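Local coordinates for protein apoptosis regulator Bcl-2 homolog (Canarypox virus, PDB 5WOS) that inhibits apoptosis of the host cell and binds BAK1, BAX and other BH3-containing proteins such as BIM, BID and PUMA, at residues I90-V95 / S135-Q140; N25-Y30 / F101-T106. One frame throughout, in Å; residues are numbered along the deposited sequence.

Interaction 1: residues I90-V95 / S135-Q140; sequences ITWGRV and SWLSDQ
Trp136 fills the gap between Ile90 and Trp92 and buries more surface here than any other residue. Its CG is anti to the backbone N (chi1 -176°), which swings the indole off helix 121-138 toward residues 90-95. One face of this indole receives Ile90. The methyl CG2 of Ile90 stands over the face of the six-membered ring of Trp136, 3.5 Å from its centroid, a CH-pi contact. Ile90 CD1 reaches back toward the CB of Trp136. The far rim of the same indole meets Trp92 edge-to-face, with the two planes 56° apart. Trp136 CH2 sits over the face of the Trp92 ring, 3.5 Å from Trp92 CE2. Val95 CG2 touches Trp136 CZ3 more loosely, at 4.3 Å. Leu137 adds one methyl: its CD2 lies 3.5 Å from Trp92 CH2, at the benzo end of that indole, while its side chain also packs on Ile19 of helix 14-32. Gln140 lies further along the chain. Its extended side chain runs back to Trp92, and Gln140 OE1 accepts from Trp92 NE1 at 2.9 Å. The N-H...O angle is 158°. The oxygen lies near the Trp92 ring plane, but the donor sits above the carbonyl plane of the amide. Gln140 NE2 lies over the Trp136 face opposite Ile90, toward its rim. On the partner segment Thr91 is the N-cap of helix 92-112; its OG1 takes a weak bond from Arg94 N. Residues 91-94 resemble the NWGR signature of Bcl-2 BH1 regions, and 135-140 probably belong to BH2. Arg94 forms salt bridges with Asp88 and an acidic side chain of the bound peptide. The contact is thus mainly aromatic and apolar. Its single cross-segment hydrogen bond satisfies the indole N-H of Trp92 and helps fix how that ring is turned.

Interaction 2: residues N25-Y30 / F101-T106; sequences NYFIEY and FGAYVT
Helices 25-30 and 101-106 pass 9.4 Å apart at their axes, with N-to-C directions at 47° (signed crossing angle -47°). Phe27 and Ala103 have the nearest CA atoms, at 5.3 Å. Ala103 has only a methyl, and three aromatic side chains gather round it. Tyr26 CE1 touches Ala103 CB at 3.6 Å, and Phe27 CE1 lies 3.7 Å from the same methyl. Tyr30 CD2 approaches the backbone O of Ala103 at 3.6 Å. Phe27 has CG anti to its carbonyl carbon (chi1 -73°), and its ring reaches along the second helix. Phe27 CZ lies against Gly102 C at 3.6 Å, where glycine has no side chain. Thr106 OG1 stands 3.5 Å from Phe27 CD2. That hydroxyl donates to Gly102 O at 2.8 Å, and Thr106 N reaches this oxygen from the opposite face of the carbonyl plane. No hydrogen bond crosses between the segments. This is buried core packing in the all-helical Bcl-2 fold. Helix 43-69 packs Cys53 and Leu57 on Tyr26, and its Asp54 OD1 is hydrogen-bonded to Tyr26 OH. Helix 121-138 adds Pro122 and Ile125 against Phe27 and Met121 against Thr106.

Helix 92-112 is common to both contacts. Interaction 1 uses its first turn and the residues just before it; interaction 2 uses a later part, 101-106. Their centres are about 20 Å apart, and their nearest atoms about 7 Å, without touching. Along the chain the segments alternate: 25-30, 90-95, 101-106, 135-140. Helix 92-112 thus packs on helix 14-32 in the buried core and meets the end of helix 121-138 nearer the surface. The bound peptide also touches this helix, at Arg94 and Phe101. The two contacts therefore join a peptide-contacting helix to two others, consistent with the groove by which Bcl-2 proteins hold BH3 ligands.

Interaction 1: residues I90-V95 / S135-Q140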
loop_
_atom_site.group_PDB
_atom_site.type_symbol
_atom_site.label_atom_id
_atom_site.label_comp_id
_atom_site.label_asym_id
_atom_site.label_seq_id
_atom_site.Cartn_x
_atom_site.Cartn_y
_atom_site.Cartn_z
ATOM N N ILE A 90 10.398 10.126 -1.710
ATOM C CA ILE A 90 8.988 9.777 -1.580
ATOM C C ILE A 90 8.251 10.291 -2.808
ATOM O O ILE A 90 8.336 11.481 -3.139
ATOM C CB ILE A 90 8.372 10.365 -0.299
ATOM C CG1 ILE A 90 9.167 9.922 0.928
ATOM C CG2 ILE A 90 6.921 9.930 -0.167
ATOM C CD1 ILE A 90 8.813 10.689 2.196
ATOM N N THR A 91 7.527 9.399 -3.480
ATOM C CA THR A 91 6.650 9.786 -4.575
ATOM C C THR A 91 5.344 9.018 -4.451
ATOM O O THR A 91 5.285 7.949 -3.839
ATOM C CB THR A 91 7.275 9.518 -5.952
ATOM O OG1 THR A 91 7.473 8.110 -6.120
ATOM C CG2 THR A 91 8.607 10.247 -6.094
ATOM N N TRP A 92 4.286 9.581 -5.038
ATOM C CA TRP A 92 2.991 8.918 -4.989
ATOM C C TRP A 92 3.031 7.577 -5.703
ATOM O O TRP A 92 2.342 6.636 -5.293
ATOM C CB TRP A 92 1.913 9.820 -5.589
ATOM C CG TRP A 92 1.383 10.832 -4.610
ATOM C CD1 TRP A 92 1.514 12.194 -4.673
ATOM C CD2 TRP A 92 0.649 10.556 -3.412
ATOM N NE1 TRP A 92 0.899 12.778 -3.590
ATOM C CE2 TRP A 92 0.361 11.794 -2.801
ATOM C CE3 TRP A 92 0.203 9.381 -2.798
ATOM C CZ2 TRP A 92 -0.349 11.890 -1.609
ATOM C CZ3 TRP A 92 -0.506 9.479 -1.610
ATOM C CH2 TRP A 92 -0.773 10.724 -1.030
ATOM N N GLY A 93 3.841 7.461 -6.755
ATOM C CA GLY A 93 3.973 6.180 -7.431
ATOM C C GLY A 93 4.484 5.094 -6.505
ATOM O O GLY A 93 3.963 3.976 -6.492
ATOM N N ARG A 94 5.501 5.411 -5.705
ATOM C CA ARG A 94 6.016 4.439 -4.748
ATOM C C ARG A 94 5.010 4.174 -3.634
ATOM O O ARG A 94 4.821 3.023 -3.223
ATOM C CB ARG A 94 7.349 4.928 -4.182
ATOM C CG ARG A 94 8.457 4.940 -5.217
ATOM C CD ARG A 94 9.732 5.586 -4.708
ATOM N NE ARG A 94 10.777 5.567 -5.727
ATOM C CZ ARG A 94 12.051 5.877 -5.507
ATOM N NH1 ARG A 94 12.456 6.230 -4.296
ATOM N NH2 ARG A 94 12.922 5.823 -6.503
ATOM N N VAL A 95 4.350 5.224 -3.139
ATOM C CA VAL A 95 3.357 5.052 -2.079
ATOM C C VAL A 95 2.232 4.136 -2.545
ATOM O O VAL A 95 1.762 3.275 -1.790
ATOM C CB VAL A 95 2.820 6.424 -1.625
ATOM C CG1 VAL A 95 1.647 6.261 -0.675
ATOM C CG2 VAL A 95 3.926 7.227 -0.954
ATOM N N SER A 135 5.327 14.300 7.200
ATOM C CA SER A 135 5.474 15.684 6.762
ATOM C C SER A 135 5.251 15.806 5.259
ATOM O O SER A 135 4.598 16.748 4.794
ATOM C CB SER A 135 6.853 16.210 7.152
ATOM O OG SER A 135 7.876 15.410 6.592
ATOM N N TRP A 136 5.773 14.851 4.486
ATOM C CA TRP A 136 5.538 14.840 3.046
ATOM C C TRP A 136 4.049 14.754 2.736
ATOM O O TRP A 136 3.548 15.460 1.853
ATOM C CB TRP A 136 6.292 13.669 2.417
ATOM C CG TRP A 136 6.218 13.605 0.924
ATOM C CD1 TRP A 136 7.055 14.214 0.034
ATOM C CD2 TRP A 136 5.264 12.875 0.143
ATOM N NE1 TRP A 136 6.676 13.914 -1.252
ATOM C CE2 TRP A 136 5.579 13.094 -1.212
ATOM C CE3 TRP A 136 4.173 12.059 0.458
ATOM C CZ2 TRP A 136 4.845 12.526 -2.251
ATOM C CZ3 TRP A 136 3.445 11.498 -0.574
ATOM C CH2 TRP A 136 3.782 11.734 -1.912
ATOM N N LEU A 137 3.325 13.897 3.459
ATOM C CA LEU A 137 1.885 13.774 3.251
ATOM C C LEU A 137 1.146 15.011 3.739
ATOM O O LEU A 137 0.231 15.501 3.067
ATOM C CB LEU A 137 1.361 12.526 3.961
ATOM C CG LEU A 137 1.709 11.210 3.277
ATOM C CD1 LEU A 137 1.415 10.053 4.194
ATOM C CD2 LEU A 137 0.925 11.071 1.981
ATOM N N SER A 138 1.520 15.525 4.908
ATOM C CA SER A 138 0.852 16.706 5.438
ATOM C C SER A 138 1.028 17.902 4.513
ATOM O O SER A 138 0.077 18.653 4.274
ATOM C CB SER A 138 1.387 17.022 6.835
ATOM O OG SER A 138 0.786 18.195 7.354
ATOM N N ASP A 139 2.235 18.092 3.972
ATOM C CA ASP A 139 2.493 19.249 3.120
ATOM C C ASP A 139 1.715 19.204 1.812
ATOM O O ASP A 139 1.762 20.178 1.054
ATOM C CB ASP A 139 3.988 19.378 2.819
ATOM C CG ASP A 139 4.801 19.728 4.050
ATOM O OD1 ASP A 139 5.745 18.982 4.379
ATOM O OD2 ASP A 139 4.485 20.747 4.701
ATOM N N GLN A 140 1.019 18.106 1.525
ATOM C CA GLN A 140 0.134 18.017 0.372
ATOM C C GLN A 140 -1.324 17.871 0.780
ATOM O O GLN A 140 -2.166 17.557 -0.066
ATOM C CB GLN A 140 0.537 16.841 -0.516
ATOM C CG GLN A 140 1.997 16.841 -0.899
ATOM C CD GLN A 140 2.302 15.847 -1.989
ATOM O OE1 GLN A 140 1.441 15.524 -2.809
ATOM N NE2 GLN A 140 3.532 15.358 -2.012
#

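Interaction 2: residues N25-Y30 / F101-T106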
loop_
_atom_site.group_PDB
_atom_site.type_symbol
_atom_site.label_atom_id
_atom_site.label_comp_id
_atom_site.label_asym_id
_atom_site.label_seq_id
_atom_site.Cartn_x
_atom_site.Cartn_y
_atom_site.Cartn_z
ATOM N N ASN A 25 -10.141 0.068 3.730
ATOM C CA ASN A 25 -11.264 -0.310 2.883
ATOM C C ASN A 25 -10.813 -0.931 1.566
ATOM O O ASN A 25 -11.506 -1.809 1.039
ATOM C CB ASN A 25 -12.157 0.906 2.628
ATOM C CG ASN A 25 -13.164 1.128 3.745
ATOM O OD1 ASN A 25 -14.215 0.490 3.779
ATOM N ND2 ASN A 25 -12.847 2.033 4.663
ATOM N N TYR A 26 -9.671 -0.511 1.018
ATOM C CA TYR A 26 -9.191 -1.156 -0.198
ATOM C C TYR A 26 -8.780 -2.598 0.078
ATOM O O TYR A 26 -9.083 -3.499 -0.713
ATOM C CB TYR A 26 -8.029 -0.375 -0.806
ATOM C CG TYR A 26 -7.512 -1.012 -2.076
ATOM C CD1 TYR A 26 -6.257 -1.600 -2.123
ATOM C CD2 TYR A 26 -8.295 -1.051 -3.219
ATOM C CE1 TYR A 26 -5.793 -2.195 -3.276
ATOM C CE2 TYR A 26 -7.838 -1.636 -4.376
ATOM C CZ TYR A 26 -6.588 -2.210 -4.398
ATOM O OH TYR A 26 -6.130 -2.801 -5.554
ATOM N N PHE A 27 -8.089 -2.841 1.192
ATOM C CA PHE A 27 -7.751 -4.212 1.554
ATOM C C PHE A 27 -9.014 -5.047 1.707
ATOM O O PHE A 27 -9.120 -6.145 1.150
ATOM C CB PHE A 27 -6.924 -4.235 2.844
ATOM C CG PHE A 27 -5.508 -3.747 2.679
ATOM C CD1 PHE A 27 -5.086 -3.136 1.508
ATOM C CD2 PHE A 27 -4.591 -3.911 3.703
ATOM C CE1 PHE A 27 -3.782 -2.694 1.369
ATOM C CE2 PHE A 27 -3.291 -3.474 3.567
ATOM C CZ PHE A 27 -2.887 -2.865 2.399
ATOM N N ILE A 28 -9.995 -4.527 2.449
ATOM C CA ILE A 28 -11.281 -5.211 2.582
ATOM C C ILE A 28 -11.863 -5.511 1.207
ATOM O O ILE A 28 -12.208 -6.656 0.891
ATOM C CB ILE A 28 -12.247 -4.364 3.430
ATOM C CG1 ILE A 28 -11.768 -4.316 4.883
ATOM C CG2 ILE A 28 -13.664 -4.926 3.363
ATOM C CD1 ILE A 28 -12.467 -3.275 5.717
ATOM N N GLU A 29 -11.984 -4.481 0.366
ATOM C CA GLU A 29 -12.583 -4.682 -0.948
ATOM C C GLU A 29 -11.777 -5.673 -1.778
ATOM O O GLU A 29 -12.350 -6.497 -2.499
ATOM C CB GLU A 29 -12.714 -3.348 -1.685
ATOM C CG GLU A 29 -13.350 -3.489 -3.073
ATOM C CD GLU A 29 -13.887 -2.180 -3.628
ATOM O OE1 GLU A 29 -13.962 -1.189 -2.871
ATOM O OE2 GLU A 29 -14.242 -2.142 -4.825
ATOM N N TYR A 30 -10.447 -5.621 -1.682
ATOM C CA TYR A 30 -9.630 -6.504 -2.504
ATOM C C TYR A 30 -9.684 -7.944 -2.014
ATOM O O TYR A 30 -9.553 -8.874 -2.817
ATOM C CB TYR A 30 -8.182 -6.024 -2.534
ATOM C CG TYR A 30 -7.312 -6.906 -3.397
ATOM C CD1 TYR A 30 -7.475 -6.929 -4.774
ATOM C CD2 TYR A 30 -6.345 -7.726 -2.838
ATOM C CE1 TYR A 30 -6.696 -7.737 -5.571
ATOM C CE2 TYR A 30 -5.559 -8.539 -3.628
ATOM C CZ TYR A 30 -5.740 -8.540 -4.997
ATOM O OH TYR A 30 -4.959 -9.345 -5.798
ATOM N N PHE A 101 1.008 -3.722 -3.271
ATOM C CA PHE A 101 1.719 -4.901 -2.787
ATOM C C PHE A 101 1.254 -5.284 -1.390
ATOM O O PHE A 101 1.127 -6.473 -1.072
ATOM C CB PHE A 101 3.226 -4.648 -2.801
ATOM C CG PHE A 101 4.037 -5.805 -2.284
ATOM C CD1 PHE A 101 4.316 -6.888 -3.098
ATOM C CD2 PHE A 101 4.517 -5.810 -0.985
ATOM C CE1 PHE A 101 5.058 -7.953 -2.627
ATOM C CE2 PHE A 101 5.261 -6.872 -0.512
ATOM C CZ PHE A 101 5.529 -7.945 -1.335
ATOM N N GLY A 102 0.994 -4.292 -0.538
ATOM C CA GLY A 102 0.386 -4.586 0.747
ATOM C C GLY A 102 -0.939 -5.309 0.599
ATOM O O GLY A 102 -1.213 -6.278 1.313
ATOM N N ALA A 103 -1.776 -4.855 -0.340
ATOM C CA ALA A 103 -3.054 -5.517 -0.578
ATOM C C ALA A 103 -2.853 -6.971 -0.985
ATOM O O ALA A 103 -3.553 -7.863 -0.493
ATOM C CB ALA A 103 -3.842 -4.767 -1.650
ATOM N N TYR A 104 -1.898 -7.232 -1.881
ATOM C CA TYR A 104 -1.664 -8.602 -2.326
ATOM C C TYR A 104 -1.251 -9.490 -1.158
ATOM O O TYR A 104 -1.782 -10.594 -0.985
ATOM C CB TYR A 104 -0.599 -8.633 -3.423
ATOM C CG TYR A 104 -0.295 -10.035 -3.894
ATOM C CD1 TYR A 104 -1.271 -10.795 -4.520
ATOM C CD2 TYR A 104 0.955 -10.606 -3.698
ATOM C CE1 TYR A 104 -1.010 -12.081 -4.951
ATOM C CE2 TYR A 104 1.227 -11.896 -4.126
ATOM C CZ TYR A 104 0.239 -12.628 -4.751
ATOM O OH TYR A 104 0.491 -13.909 -5.180
ATOM N N VAL A 105 -0.292 -9.029 -0.352
ATOM C CA VAL A 105 0.137 -9.795 0.819
ATOM C C VAL A 105 -1.059 -10.119 1.703
ATOM O O VAL A 105 -1.229 -11.255 2.162
ATOM C CB VAL A 105 1.220 -9.021 1.594
ATOM C CG1 VAL A 105 1.362 -9.543 3.023
ATOM C CG2 VAL A 105 2.551 -9.121 0.874
ATOM N N THR A 106 -1.905 -9.119 1.955
ATOM C CA THR A 106 -3.070 -9.329 2.807
ATOM C C THR A 106 -3.945 -10.451 2.260
ATOM O O THR A 106 -4.334 -11.366 2.994
ATOM C CB THR A 106 -3.865 -8.027 2.933
ATOM O OG1 THR A 106 -2.996 -6.974 3.372
ATOM C CG2 THR A 106 -4.993 -8.175 3.935
#